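Local coordinates for protein alpha-galactosidase (PDB 3MI6) that probably hydrolyses terminal, non-reducing alpha-D-galactose residues of alpha-D-galactosides, as a member of glycoside hydrolase family 36, at residues A75-L80 with L147-S152; T11-T16 with S20-I25; V5-L10 with D106-L111; T112-L117 with T293-L298. One frame throughout, in Å; residues are numbered along the deposited sequence.

How the interactions relate
All four contacts lie in the beta-rich N-terminal part of the chain, away from the predicted active-site and substrate-binding residues. Interactions 1, 3 and 4 share the nine-stranded sheet, and interactions 2 and 3 share the small sheet that begins the chain. Interactions 1 and 2 have centres about 13 Å apart and touch through stacked Tyr-151 and Phe-23 rings and a probable hydrogen bond between Glu-76 and Tyr-21. Interactions 2 and 3, about 11 Å apart, join through backbone bonds and Phe-12 packing on Val-5. Interaction 4 adjoins interaction 3 in sequence. Its centre is about 14 Å from that of interaction 1, where Lys-114 packs on Ser-152.

Interaction 1: residues A75-L80 with L147-S152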
loop_
_atom_site.group_PDB
_atom_site.type_symbol
_atom_site.label_atom_id
_atom_site.label_comp_id
_atom_site.label_asym_id
_atom_site.label_seq_id
_atom_site.Cartn_x
_atom_site.Cartn_y
_atom_site.Cartn_z
ATOM N N ALA D 75 -6.805 5.254 -31.325
ATOM C CA ALA D 75 -6.895 4.558 -32.591
ATOM C C ALA D 75 -7.435 3.162 -32.425
ATOM O O ALA D 75 -7.459 2.604 -31.325
ATOM C CB ALA D 75 -5.551 4.500 -33.244
ATOM N N GLU D 76 -7.840 2.590 -33.543
ATOM C CA GLU D 76 -8.438 1.270 -33.554
ATOM C C GLU D 76 -7.441 0.234 -34.073
ATOM O O GLU D 76 -7.510 -0.937 -33.732
ATOM C CB GLU D 76 -9.688 1.296 -34.425
ATOM C CG GLU D 76 -10.518 0.051 -34.344
ATOM C CD GLU D 76 -11.263 -0.079 -33.025
ATOM O OE1 GLU D 76 -11.158 0.838 -32.172
ATOM O OE2 GLU D 76 -11.964 -1.101 -32.854
ATOM N N TYR D 77 -6.499 0.679 -34.891
ATOM C CA TYR D 77 -5.495 -0.200 -35.470
ATOM C C TYR D 77 -4.442 0.697 -36.062
ATOM O O TYR D 77 -4.478 0.987 -37.241
ATOM C CB TYR D 77 -6.106 -1.102 -36.559
ATOM C CG TYR D 77 -5.367 -2.401 -36.748
ATOM C CD1 TYR D 77 -5.542 -3.454 -35.870
ATOM C CD2 TYR D 77 -4.485 -2.569 -37.788
ATOM C CE1 TYR D 77 -4.862 -4.634 -36.021
ATOM C CE2 TYR D 77 -3.805 -3.741 -37.954
ATOM C CZ TYR D 77 -3.992 -4.772 -37.067
ATOM O OH TYR D 77 -3.297 -5.951 -37.237
ATOM N N ALA D 78 -3.504 1.142 -35.241
ATOM C CA ALA D 78 -2.574 2.182 -35.667
ATOM C C ALA D 78 -1.226 1.710 -36.233
ATOM O O ALA D 78 -0.727 0.630 -35.902
ATOM C CB ALA D 78 -2.345 3.176 -34.527
ATOM N N SER D 79 -0.622 2.554 -37.061
ATOM C CA SER D 79 0.715 2.306 -37.576
ATOM C C SER D 79 1.692 3.307 -36.977
ATOM O O SER D 79 1.297 4.303 -36.379
ATOM C CB SER D 79 0.720 2.492 -39.085
ATOM O OG SER D 79 0.401 3.846 -39.383
ATOM N N LEU D 80 2.975 3.048 -37.167
ATOM C CA LEU D 80 4.015 3.947 -36.708
ATOM C C LEU D 80 4.608 4.707 -37.879
ATOM O O LEU D 80 4.958 4.110 -38.901
ATOM C CB LEU D 80 5.122 3.147 -36.031
ATOM C CG LEU D 80 6.415 3.941 -35.829
ATOM C CD1 LEU D 80 6.282 4.877 -34.638
ATOM C CD2 LEU D 80 7.594 3.010 -35.644
ATOM N N LEU D 147 -6.651 -4.145 -46.011
ATOM C CA LEU D 147 -6.770 -4.641 -44.651
ATOM C C LEU D 147 -8.224 -4.803 -44.245
ATOM O O LEU D 147 -8.996 -3.845 -44.280
ATOM C CB LEU D 147 -6.107 -3.661 -43.695
ATOM C CG LEU D 147 -6.204 -4.064 -42.232
ATOM C CD1 LEU D 147 -5.591 -5.444 -42.033
ATOM C CD2 LEU D 147 -5.518 -3.030 -41.362
ATOM N N ASP D 148 -8.606 -6.010 -43.861
ATOM C CA ASP D 148 -9.922 -6.206 -43.277
ATOM C C ASP D 148 -9.843 -6.253 -41.746
ATOM O O ASP D 148 -9.106 -7.064 -41.174
ATOM C CB ASP D 148 -10.577 -7.469 -43.833
ATOM C CG ASP D 148 -10.969 -7.319 -45.296
ATOM O OD1 ASP D 148 -10.893 -6.164 -45.778
ATOM O OD2 ASP D 148 -11.346 -8.334 -45.954
ATOM N N LEU D 149 -10.581 -5.356 -41.093
ATOM C CA LEU D 149 -10.746 -5.370 -39.640
ATOM C C LEU D 149 -12.074 -6.043 -39.268
ATOM O O LEU D 149 -13.153 -5.566 -39.609
ATOM C CB LEU D 149 -10.680 -3.956 -39.055
ATOM C CG LEU D 149 -9.313 -3.280 -39.096
ATOM C CD1 LEU D 149 -9.257 -2.045 -38.208
ATOM C CD2 LEU D 149 -8.258 -4.258 -38.668
ATOM N N ASN D 150 -11.985 -7.160 -38.566
ATOM C CA ASN D 150 -13.170 -7.908 -38.212
ATOM C C ASN D 150 -13.588 -7.678 -36.773
ATOM O O ASN D 150 -12.755 -7.425 -35.886
ATOM C CB ASN D 150 -12.930 -9.384 -38.475
ATOM C CG ASN D 150 -12.326 -9.624 -39.837
ATOM O OD1 ASN D 150 -12.890 -9.230 -40.849
ATOM N ND2 ASN D 150 -11.166 -10.255 -39.869
ATOM N N TYR D 151 -14.895 -7.756 -36.562
ATOM C CA TYR D 151 -15.510 -7.473 -35.285
ATOM C C TYR D 151 -16.770 -8.296 -35.271
ATOM O O TYR D 151 -17.719 -7.961 -35.960
ATOM C CB TYR D 151 -15.946 -6.017 -35.227
ATOM C CG TYR D 151 -14.852 -4.970 -35.225
ATOM C CD1 TYR D 151 -14.353 -4.448 -36.413
ATOM C CD2 TYR D 151 -14.357 -4.456 -34.033
ATOM C CE1 TYR D 151 -13.365 -3.462 -36.413
ATOM C CE2 TYR D 151 -13.370 -3.483 -34.018
ATOM C CZ TYR D 151 -12.882 -2.981 -35.205
ATOM O OH TYR D 151 -11.905 -2.008 -35.179
ATOM N N SER D 152 -16.797 -9.377 -34.510
ATOM C CA SER D 152 -18.044 -10.108 -34.320
ATOM C C SER D 152 -18.633 -9.859 -32.931
ATOM O O SER D 152 -17.984 -10.108 -31.921
ATOM C CB SER D 152 -17.817 -11.593 -34.531
ATOM O OG SER D 152 -17.077 -11.796 -35.711
#
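Glu-76 meets Tyr-151 near the start of loop 75-80. Its CG points opposite the backbone N (chi1 -171°). The chain then bends at chi2 and brings the carboxylate to the hydroxyl end of the tyrosine. Carboxylate and ring lie nearly coplanar, 28° apart, with OE2 at the ring edge. Tyr-151 OH donates a hydrogen bond to Glu-76 OE2, modelled at 2.5 Å. That length is doubtful, because the hydroxyl also sits too near the glutamate chain. Glu-76 OE2 bonds the hydroxyl of Tyr-21 as well, and an alanine here would probably leave both buried tyrosine hydroxyls without this shared acceptor. Tyr-77 follows. Leu-149 CD2 lies over one face of its ring, 4.0 Å from the centroid of Tyr-77, in a CH-pi contact shifted toward the rim. The other methyl, Leu-149 CD1, touches Tyr-77 CB at 3.7 Å. Leu-147 CD2 comes in obliquely to Tyr-77 CD2, also at 3.7 Å. The Tyr-77 hydroxyl is hydrogen-bonded to Leu-180 O, Ala-75 N to Asp-185 OD2 and Ala-78 N to Gln-183 OE1. Segment 75-80 bridges strand 146-154 of the nine-stranded sheet and strand 174-186 of the six-stranded one, in the beta-sandwich region of the family 36 N-terminal domain.

Interaction 2: residues T11-T16 with S20-I25; sequences TFHLQT and SYIFQI
Phe-12 and Leu-14 pair with Phe-23 and Tyr-21 on antiparallel strands whose axes approach to 4.6 Å at 171°. Each is a hydrogen-bonded pair with two backbone bonds. Phe-12 N to Phe-23 O and Phe-23 N to Phe-12 O are both 2.8 Å. Leu-14 N to Tyr-21 O is 2.7 Å, and Tyr-21 N to Leu-14 O is 3.0 Å. Phe-12, Leu-14, Tyr-21 and Phe-23 share one face of the sheet. Phe-23 CG sits between its backbone N and carbonyl carbon (chi1 63°), which turns the ring back toward Phe-12. Phe-12 CB then lies over the face of that ring, 3.9 Å from the Phe-23 centroid. The two phenyl planes are near parallel, at 19°, but slid apart with little overlap. Strands 11-15 and 19-25 form a beta hairpin, the middle of a four-stranded antiparallel meander. Leu-134 of strand 132-140 packs against Phe-12, Leu-14 and Phe-23, so the phenylalanines and Leu-14 rest on the nine-stranded sheet. The other face carries His-13 and Ile-22, a non-hydrogen-bonded pair. Ile-22 CG1 stands over the middle of the imidazole, 3.4 Å from the His-13 centroid. Ser-20 OG approaches the imidazole edge at His-13 CE1, and is itself hydrogen-bonded to Ile-40 N.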
loop_
_atom_site.group_PDB
_atom_site.type_symbol
_atom_site.label_atom_id
_atom_site.label_comp_id
_atom_site.label_asym_id
_atom_site.label_seq_id
_atom_site.Cartn_x
_atom_site.Cartn_y
_atom_site.Cartn_z
ATOM N N THR D 11 -20.028 5.982 -38.380
ATOM C CA THR D 11 -19.936 5.651 -36.976
ATOM C C THR D 11 -20.416 4.222 -36.748
ATOM O O THR D 11 -21.589 3.902 -36.938
ATOM C CB THR D 11 -20.801 6.576 -36.148
ATOM O OG1 THR D 11 -20.420 7.929 -36.407
ATOM C CG2 THR D 11 -20.618 6.274 -34.688
ATOM N N PHE D 12 -19.488 3.367 -36.341
ATOM C CA PHE D 12 -19.776 1.984 -36.042
ATOM C C PHE D 12 -19.841 1.822 -34.549
ATOM O O PHE D 12 -18.938 2.236 -33.824
ATOM C CB PHE D 12 -18.692 1.098 -36.636
ATOM C CG PHE D 12 -18.510 1.308 -38.100
ATOM C CD1 PHE D 12 -19.183 0.514 -39.012
ATOM C CD2 PHE D 12 -17.713 2.338 -38.567
ATOM C CE1 PHE D 12 -19.038 0.724 -40.358
ATOM C CE2 PHE D 12 -17.565 2.550 -39.913
ATOM C CZ PHE D 12 -18.227 1.741 -40.812
ATOM N N HIS D 13 -20.924 1.200 -34.109
ATOM C CA HIS D 13 -21.259 1.109 -32.720
ATOM C C HIS D 13 -21.773 -0.298 -32.472
ATOM O O HIS D 13 -22.832 -0.677 -32.942
ATOM C CB HIS D 13 -22.330 2.154 -32.430
ATOM C CG HIS D 13 -22.712 2.275 -30.988
ATOM N ND1 HIS D 13 -22.833 1.186 -30.148
ATOM C CD2 HIS D 13 -23.054 3.359 -30.251
ATOM C CE1 HIS D 13 -23.212 1.597 -28.951
ATOM N NE2 HIS D 13 -23.350 2.911 -28.985
ATOM N N LEU D 14 -20.990 -1.076 -31.738
ATOM C CA LEU D 14 -21.356 -2.422 -31.331
ATOM C C LEU D 14 -22.059 -2.465 -29.939
ATOM O O LEU D 14 -21.564 -1.892 -28.957
ATOM C CB LEU D 14 -20.093 -3.284 -31.332
ATOM C CG LEU D 14 -19.505 -3.722 -32.689
ATOM C CD1 LEU D 14 -18.982 -2.562 -33.510
ATOM C CD2 LEU D 14 -18.405 -4.779 -32.495
ATOM N N GLN D 15 -23.218 -3.122 -29.865
ATOM C CA GLN D 15 -23.957 -3.280 -28.607
ATOM C C GLN D 15 -24.188 -4.732 -28.221
ATOM O O GLN D 15 -24.856 -5.487 -28.941
ATOM C CB GLN D 15 -25.313 -2.580 -28.653
ATOM C CG GLN D 15 -25.243 -1.070 -28.553
ATOM C CD GLN D 15 -26.588 -0.474 -28.219
ATOM O OE1 GLN D 15 -27.616 -0.954 -28.684
ATOM N NE2 GLN D 15 -26.592 0.564 -27.398
ATOM N N THR D 16 -23.630 -5.120 -27.079
ATOM C CA THR D 16 -23.946 -6.403 -26.482
ATOM C C THR D 16 -25.091 -6.154 -25.489
ATOM O O THR D 16 -25.625 -5.040 -25.416
ATOM C CB THR D 16 -22.711 -7.015 -25.786
ATOM O OG1 THR D 16 -22.035 -6.007 -25.024
ATOM C CG2 THR D 16 -21.745 -7.541 -26.806
ATOM N N SER D 20 -20.920 -1.282 -24.855
ATOM C CA SER D 20 -20.880 -0.545 -26.110
ATOM C C SER D 20 -19.450 -0.304 -26.533
ATOM O O SER D 20 -18.709 0.400 -25.861
ATOM C CB SER D 20 -21.580 0.817 -25.983
ATOM O OG SER D 20 -22.980 0.674 -25.802
ATOM N N TYR D 21 -19.067 -0.888 -27.656
ATOM C CA TYR D 21 -17.796 -0.603 -28.301
ATOM C C TYR D 21 -18.148 0.305 -29.482
ATOM O O TYR D 21 -18.953 -0.065 -30.329
ATOM C CB TYR D 21 -17.201 -1.924 -28.784
ATOM C CG TYR D 21 -15.749 -1.906 -29.239
ATOM C CD1 TYR D 21 -15.382 -1.329 -30.445
ATOM C CD2 TYR D 21 -14.758 -2.526 -28.484
ATOM C CE1 TYR D 21 -14.073 -1.332 -30.868
ATOM C CE2 TYR D 21 -13.448 -2.545 -28.899
ATOM C CZ TYR D 21 -13.108 -1.949 -30.094
ATOM O OH TYR D 21 -11.797 -1.959 -30.508
ATOM N N ILE D 22 -17.580 1.504 -29.521
ATOM C CA ILE D 22 -17.911 2.466 -30.557
ATOM C C ILE D 22 -16.648 3.023 -31.213
ATOM O O ILE D 22 -15.730 3.476 -30.515
ATOM C CB ILE D 22 -18.678 3.667 -29.980
ATOM C CG1 ILE D 22 -19.859 3.215 -29.124
ATOM C CG2 ILE D 22 -19.139 4.600 -31.084
ATOM C CD1 ILE D 22 -20.459 4.360 -28.274
ATOM N N PHE D 23 -16.604 3.005 -32.547
ATOM C CA PHE D 23 -15.556 3.723 -33.271
ATOM C C PHE D 23 -16.072 4.463 -34.502
ATOM O O PHE D 23 -17.210 4.263 -34.917
ATOM C CB PHE D 23 -14.381 2.808 -33.636
ATOM C CG PHE D 23 -14.731 1.678 -34.574
ATOM C CD1 PHE D 23 -15.339 0.528 -34.099
ATOM C CD2 PHE D 23 -14.405 1.752 -35.923
ATOM C CE1 PHE D 23 -15.636 -0.518 -34.945
ATOM C CE2 PHE D 23 -14.705 0.700 -36.787
ATOM C CZ PHE D 23 -15.320 -0.436 -36.294
ATOM N N GLN D 24 -15.217 5.303 -35.083
ATOM C CA GLN D 24 -15.611 6.186 -36.173
ATOM C C GLN D 24 -14.508 6.352 -37.216
ATOM O O GLN D 24 -13.333 6.505 -36.874
ATOM C CB GLN D 24 -15.993 7.555 -35.615
ATOM C CG GLN D 24 -16.582 8.509 -36.636
ATOM C CD GLN D 24 -17.000 9.845 -36.019
ATOM O OE1 GLN D 24 -16.354 10.353 -35.092
ATOM N NE2 GLN D 24 -18.080 10.425 -36.543
ATOM N N ILE D 25 -14.889 6.322 -38.493
ATOM C CA ILE D 25 -13.950 6.653 -39.559
ATOM C C ILE D 25 -13.705 8.150 -39.533
ATOM O O ILE D 25 -14.636 8.949 -39.389
ATOM C CB ILE D 25 -14.458 6.230 -40.937
ATOM C CG1 ILE D 25 -14.666 4.720 -40.975
ATOM C CG2 ILE D 25 -13.460 6.615 -41.998
ATOM C CD1 ILE D 25 -13.412 3.930 -40.641
#

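Interaction 3: residues V5-L10 with D106-L111; sequences VNEANL and DHYQLL
Val-5 and Tyr-108 make the apolar part of this contact. Tyr-108 CG lies between its backbone N and carbonyl carbon (chi1 84°), which directs the ring at Val-5. Val-5 CG1 lies 3.7 Å from Tyr-108 CE1, and Val-5 CG2 reaches Tyr-108 CE2 at 4.1 Å. The two methyls thus spread across the outer end of the ring. Glu-7 adds its CG at the ring edge near the plane, 3.8 Å from Tyr-108 CE1. The contact joins two sheets of the N-terminal region. Val-5 is on strand 4-6 and Tyr-108 on strand 103-112, each an outermost strand of its sheet within the chain. Phe-12 meets the same tyrosine edge-to-face, and Leu-134 packs on it too. Among the polar groups, Glu-7 OE2 comes within 3.3 Å of Tyr-108 OH, with the carboxylate plane turned 71° from the ring. Within 106-111, His-107 ND1 donates a hydrogen bond of 2.8 Å to Asp-106 OD2. Asp-106 OD2 lies near the imidazole plane, while the N-H meets it from above the carboxylate plane.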
loop_
_atom_site.group_PDB
_atom_site.type_symbol
_atom_site.label_atom_id
_atom_site.label_comp_id
_atom_site.label_asym_id
_atom_site.label_seq_id
_atom_site.Cartn_x
_atom_site.Cartn_y
_atom_site.Cartn_z
ATOM N N VAL D 5 -24.686 0.834 -37.725
ATOM C CA VAL D 5 -23.837 1.706 -38.518
ATOM C C VAL D 5 -24.604 2.965 -38.916
ATOM O O VAL D 5 -25.778 2.900 -39.286
ATOM C CB VAL D 5 -23.345 1.001 -39.790
ATOM C CG1 VAL D 5 -22.247 1.829 -40.473
ATOM C CG2 VAL D 5 -22.855 -0.395 -39.467
ATOM N N ASN D 6 -23.940 4.110 -38.803
ATOM C CA ASN D 6 -24.480 5.355 -39.307
ATOM C C ASN D 6 -23.687 5.690 -40.535
ATOM O O ASN D 6 -22.556 6.175 -40.444
ATOM C CB ASN D 6 -24.350 6.485 -38.290
ATOM C CG ASN D 6 -25.106 7.739 -38.711
ATOM O OD1 ASN D 6 -26.231 7.969 -38.265
ATOM N ND2 ASN D 6 -24.490 8.556 -39.579
ATOM N N GLU D 7 -24.287 5.420 -41.686
ATOM C CA GLU D 7 -23.551 5.444 -42.935
ATOM C C GLU D 7 -23.183 6.861 -43.292
ATOM O O GLU D 7 -22.183 7.103 -43.971
ATOM C CB GLU D 7 -24.342 4.740 -44.042
ATOM C CG GLU D 7 -24.195 3.219 -43.986
ATOM C CD GLU D 7 -25.134 2.479 -44.915
ATOM O OE1 GLU D 7 -26.363 2.526 -44.672
ATOM O OE2 GLU D 7 -24.637 1.833 -45.869
ATOM N N ALA D 8 -23.980 7.794 -42.786
ATOM C CA ALA D 8 -23.787 9.209 -43.046
ATOM C C ALA D 8 -22.538 9.764 -42.361
ATOM O O ALA D 8 -21.942 10.727 -42.839
ATOM C CB ALA D 8 -25.017 9.976 -42.607
ATOM N N ASN D 9 -22.155 9.161 -41.238
ATOM C CA ASN D 9 -20.964 9.582 -40.491
ATOM C C ASN D 9 -19.936 8.477 -40.309
ATOM O O ASN D 9 -18.866 8.704 -39.735
ATOM C CB ASN D 9 -21.342 10.118 -39.116
ATOM C CG ASN D 9 -22.095 11.401 -39.195
ATOM O OD1 ASN D 9 -21.502 12.476 -39.218
ATOM N ND2 ASN D 9 -23.416 11.306 -39.240
ATOM N N LEU D 10 -20.268 7.286 -40.785
ATOM C CA LEU D 10 -19.361 6.155 -40.681
ATOM C C LEU D 10 -18.991 5.927 -39.210
ATOM O O LEU D 10 -17.825 5.718 -38.847
ATOM C CB LEU D 10 -18.128 6.353 -41.575
ATOM C CG LEU D 10 -18.383 6.492 -43.087
ATOM C CD1 LEU D 10 -17.081 6.647 -43.857
ATOM C CD2 LEU D 10 -19.155 5.311 -43.609
ATOM N N ASP D 106 -12.451 2.378 -47.123
ATOM C CA ASP D 106 -13.097 2.301 -48.417
ATOM C C ASP D 106 -14.561 1.871 -48.299
ATOM O O ASP D 106 -15.447 2.525 -48.864
ATOM C CB ASP D 106 -12.318 1.372 -49.355
ATOM C CG ASP D 106 -13.111 0.988 -50.596
ATOM O OD1 ASP D 106 -13.677 1.895 -51.256
ATOM O OD2 ASP D 106 -13.158 -0.227 -50.904
ATOM N N HIS D 107 -14.817 0.786 -47.566
ATOM C CA HIS D 107 -16.163 0.235 -47.478
ATOM C C HIS D 107 -16.285 -0.744 -46.331
ATOM O O HIS D 107 -15.281 -1.261 -45.856
ATOM C CB HIS D 107 -16.527 -0.486 -48.777
ATOM C CG HIS D 107 -15.936 -1.858 -48.900
ATOM N ND1 HIS D 107 -14.680 -2.085 -49.424
ATOM C CD2 HIS D 107 -16.437 -3.079 -48.586
ATOM C CE1 HIS D 107 -14.433 -3.385 -49.422
ATOM N NE2 HIS D 107 -15.482 -4.011 -48.919
ATOM N N TYR D 108 -17.515 -1.021 -45.910
ATOM C CA TYR D 108 -17.762 -1.994 -44.854
ATOM C C TYR D 108 -18.799 -3.018 -45.283
ATOM O O TYR D 108 -19.519 -2.813 -46.250
ATOM C CB TYR D 108 -18.243 -1.298 -43.581
ATOM C CG TYR D 108 -19.732 -1.022 -43.565
ATOM C CD1 TYR D 108 -20.230 0.220 -43.912
ATOM C CD2 TYR D 108 -20.637 -2.009 -43.207
ATOM C CE1 TYR D 108 -21.585 0.467 -43.900
ATOM C CE2 TYR D 108 -21.981 -1.769 -43.197
ATOM C CZ TYR D 108 -22.449 -0.529 -43.541
ATOM O OH TYR D 108 -23.795 -0.283 -43.535
ATOM N N GLN D 109 -18.893 -4.106 -44.532
ATOM C CA GLN D 109 -19.888 -5.140 -44.784
ATOM C C GLN D 109 -20.423 -5.706 -43.458
ATOM O O GLN D 109 -19.673 -5.829 -42.496
ATOM C CB GLN D 109 -19.252 -6.237 -45.621
ATOM C CG GLN D 109 -20.144 -7.403 -45.939
ATOM C CD GLN D 109 -19.436 -8.402 -46.840
ATOM O OE1 GLN D 109 -18.201 -8.487 -46.834
ATOM N NE2 GLN D 109 -20.211 -9.165 -47.616
ATOM N N LEU D 110 -21.714 -6.034 -43.402
ATOM C CA LEU D 110 -22.341 -6.556 -42.179
ATOM C C LEU D 110 -22.961 -7.928 -42.426
ATOM O O LEU D 110 -23.896 -8.060 -43.207
ATOM C CB LEU D 110 -23.423 -5.600 -41.671
ATOM C CG LEU D 110 -23.612 -5.367 -40.160
ATOM C CD1 LEU D 110 -25.064 -5.011 -39.865
ATOM C CD2 LEU D 110 -23.180 -6.560 -39.314
ATOM N N LEU D 111 -22.439 -8.952 -41.760
ATOM C CA LEU D 111 -22.923 -10.308 -41.970
ATOM C C LEU D 111 -23.730 -10.741 -40.772
ATOM O O LEU D 111 -23.802 -10.037 -39.775
ATOM C CB LEU D 111 -21.759 -11.285 -42.178
ATOM C CG LEU D 111 -20.759 -10.988 -43.306
ATOM C CD1 LEU D 111 -19.445 -11.772 -43.125
ATOM C CD2 LEU D 111 -21.379 -11.237 -44.690
#

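Interaction 4: residues T112-L117 with T293-L298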
loop_
_atom_site.group_PDB
_atom_site.type_symbol
_atom_site.label_atom_id
_atom_site.label_comp_id
_atom_site.label_asym_id
_atom_site.label_seq_id
_atom_site.Cartn_x
_atom_site.Cartn_y
_atom_site.Cartn_z
ATOM N N THR D 112 -24.339 -11.909 -40.879
ATOM C CA THR D 112 -25.065 -12.478 -39.767
ATOM C C THR D 112 -24.340 -13.721 -39.282
ATOM O O THR D 112 -23.727 -14.458 -40.067
ATOM C CB THR D 112 -26.508 -12.811 -40.157
ATOM O OG1 THR D 112 -27.304 -11.623 -40.057
ATOM C CG2 THR D 112 -27.086 -13.884 -39.233
ATOM N N GLY D 113 -24.396 -13.935 -37.972
ATOM C CA GLY D 113 -23.696 -15.039 -37.347
ATOM C C GLY D 113 -22.198 -14.827 -37.402
ATOM O O GLY D 113 -21.707 -13.698 -37.347
ATOM N N LYS D 114 -21.474 -15.928 -37.538
ATOM C CA LYS D 114 -20.029 -15.900 -37.510
ATOM C C LYS D 114 -19.528 -17.247 -38.038
ATOM O O LYS D 114 -19.935 -18.299 -37.554
ATOM C CB LYS D 114 -19.554 -15.621 -36.071
ATOM C CG LYS D 114 -18.056 -15.796 -35.804
ATOM C CD LYS D 114 -17.216 -14.754 -36.526
ATOM C CE LYS D 114 -15.772 -14.730 -36.030
ATOM N NZ LYS D 114 -15.026 -15.947 -36.376
ATOM N N GLN D 115 -18.672 -17.218 -39.054
ATOM C CA GLN D 115 -18.143 -18.451 -39.616
ATOM C C GLN D 115 -16.755 -18.730 -39.069
ATOM O O GLN D 115 -15.990 -17.805 -38.793
ATOM C CB GLN D 115 -18.058 -18.340 -41.140
ATOM C CG GLN D 115 -19.331 -17.847 -41.812
ATOM C CD GLN D 115 -20.200 -18.988 -42.318
ATOM O OE1 GLN D 115 -19.895 -19.605 -43.343
ATOM N NE2 GLN D 115 -21.291 -19.274 -41.602
ATOM N N ARG D 116 -16.420 -20.009 -38.940
ATOM C CA ARG D 116 -15.050 -20.395 -38.625
ATOM C C ARG D 116 -14.036 -19.723 -39.563
ATOM O O ARG D 116 -14.388 -19.244 -40.648
ATOM C CB ARG D 116 -14.890 -21.912 -38.689
ATOM C CG ARG D 116 -15.408 -22.655 -37.468
ATOM C CD ARG D 116 -15.733 -24.101 -37.811
ATOM N NE ARG D 116 -16.363 -24.819 -36.703
ATOM C CZ ARG D 116 -17.630 -24.674 -36.322
ATOM N NH1 ARG D 116 -18.433 -23.818 -36.943
ATOM N NH2 ARG D 116 -18.084 -25.388 -35.306
ATOM N N LEU D 117 -12.781 -19.670 -39.130
ATOM C CA LEU D 117 -11.701 -19.272 -40.008
ATOM C C LEU D 117 -11.221 -20.517 -40.750
ATOM O O LEU D 117 -11.397 -21.642 -40.281
ATOM C CB LEU D 117 -10.570 -18.636 -39.217
ATOM C CG LEU D 117 -10.903 -17.265 -38.643
ATOM C CD1 LEU D 117 -9.761 -16.715 -37.764
ATOM C CD2 LEU D 117 -11.256 -16.307 -39.764
ATOM N N THR D 293 -4.933 -12.902 -39.009
ATOM C CA THR D 293 -4.480 -13.009 -37.610
ATOM C C THR D 293 -5.355 -13.978 -36.819
ATOM O O THR D 293 -6.512 -14.209 -37.180
ATOM C CB THR D 293 -4.470 -11.675 -36.850
ATOM O OG1 THR D 293 -5.808 -11.315 -36.505
ATOM C CG2 THR D 293 -3.834 -10.575 -37.661
ATOM N N PRO D 294 -4.801 -14.561 -35.735
ATOM C CA PRO D 294 -5.626 -15.377 -34.837
ATOM C C PRO D 294 -6.611 -14.432 -34.185
ATOM O O PRO D 294 -6.348 -13.225 -34.175
ATOM C CB PRO D 294 -4.629 -15.880 -33.795
ATOM C CG PRO D 294 -3.289 -15.632 -34.354
ATOM C CD PRO D 294 -3.408 -14.462 -35.269
ATOM N N GLU D 295 -7.712 -14.946 -33.648
ATOM C CA GLU D 295 -8.727 -14.082 -33.054
ATOM C C GLU D 295 -8.410 -13.612 -31.629
ATOM O O GLU D 295 -7.882 -14.374 -30.802
ATOM C CB GLU D 295 -10.089 -14.770 -33.100
ATOM C CG GLU D 295 -10.711 -14.723 -34.472
ATOM C CD GLU D 295 -12.038 -15.427 -34.539
ATOM O OE1 GLU D 295 -12.304 -16.309 -33.691
ATOM O OE2 GLU D 295 -12.822 -15.095 -35.452
ATOM N N ALA D 296 -8.740 -12.353 -31.350
ATOM C CA ALA D 296 -8.679 -11.819 -29.990
ATOM C C ALA D 296 -10.071 -11.840 -29.381
ATOM O O ALA D 296 -11.015 -11.397 -30.015
ATOM C CB ALA D 296 -8.129 -10.400 -30.011
ATOM N N ILE D 297 -10.205 -12.366 -28.164
ATOM C CA ILE D 297 -11.456 -12.249 -27.381
ATOM C C ILE D 297 -11.423 -11.031 -26.453
ATOM O O ILE D 297 -10.505 -10.889 -25.661
ATOM C CB ILE D 297 -11.724 -13.483 -26.476
ATOM C CG1 ILE D 297 -11.515 -14.807 -27.221
ATOM C CG2 ILE D 297 -13.114 -13.410 -25.894
ATOM C CD1 ILE D 297 -12.369 -14.971 -28.451
ATOM N N LEU D 298 -12.421 -10.161 -26.562
ATOM C CA LEU D 298 -12.548 -8.989 -25.695
ATOM C C LEU D 298 -13.855 -9.015 -24.896
ATOM O O LEU D 298 -14.867 -9.573 -25.338
ATOM C CB LEU D 298 -12.490 -7.705 -26.506
ATOM C CG LEU D 298 -11.165 -6.949 -26.521
ATOM C CD1 LEU D 298 -10.094 -7.814 -27.178
ATOM C CD2 LEU D 298 -11.291 -5.635 -27.270
#
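Lys-114 bends at chi2 (67°) and again at chi4 (68°), which turns its ammonium group onto the carboxylate of Glu-295. The glutamate chain comes from the opposite direction, extended beyond CG (chi2 179°). Lys-114 NZ and Glu-295 OE2 form a hydrogen-bonded salt bridge, modelled at 2.5 Å, on the syn lone pair of OE2. The ammonium also donates to the carbonyl next along the chain, with Lys-114 NZ 3.2 Å from Gln-115 O, and to Thr-123 O. Thr-123 OG1 bonds Glu-295 OE1, so both carboxylate oxygens have partners. Leu-117 CD1 packs on the aliphatic part of the glutamate, 4.0 Å from Glu-295 CG. The contact ties the loop between strands 103-112 and 132-140 to strand 290-301 of the same sheet. A methionine in place of Lys-114 would probably leave the buried Glu-295 charge without its mate and two loop carbonyls without this donor. The paired charges probably compensate each other in this buried setting, which is likely to keep the carboxylate ionised.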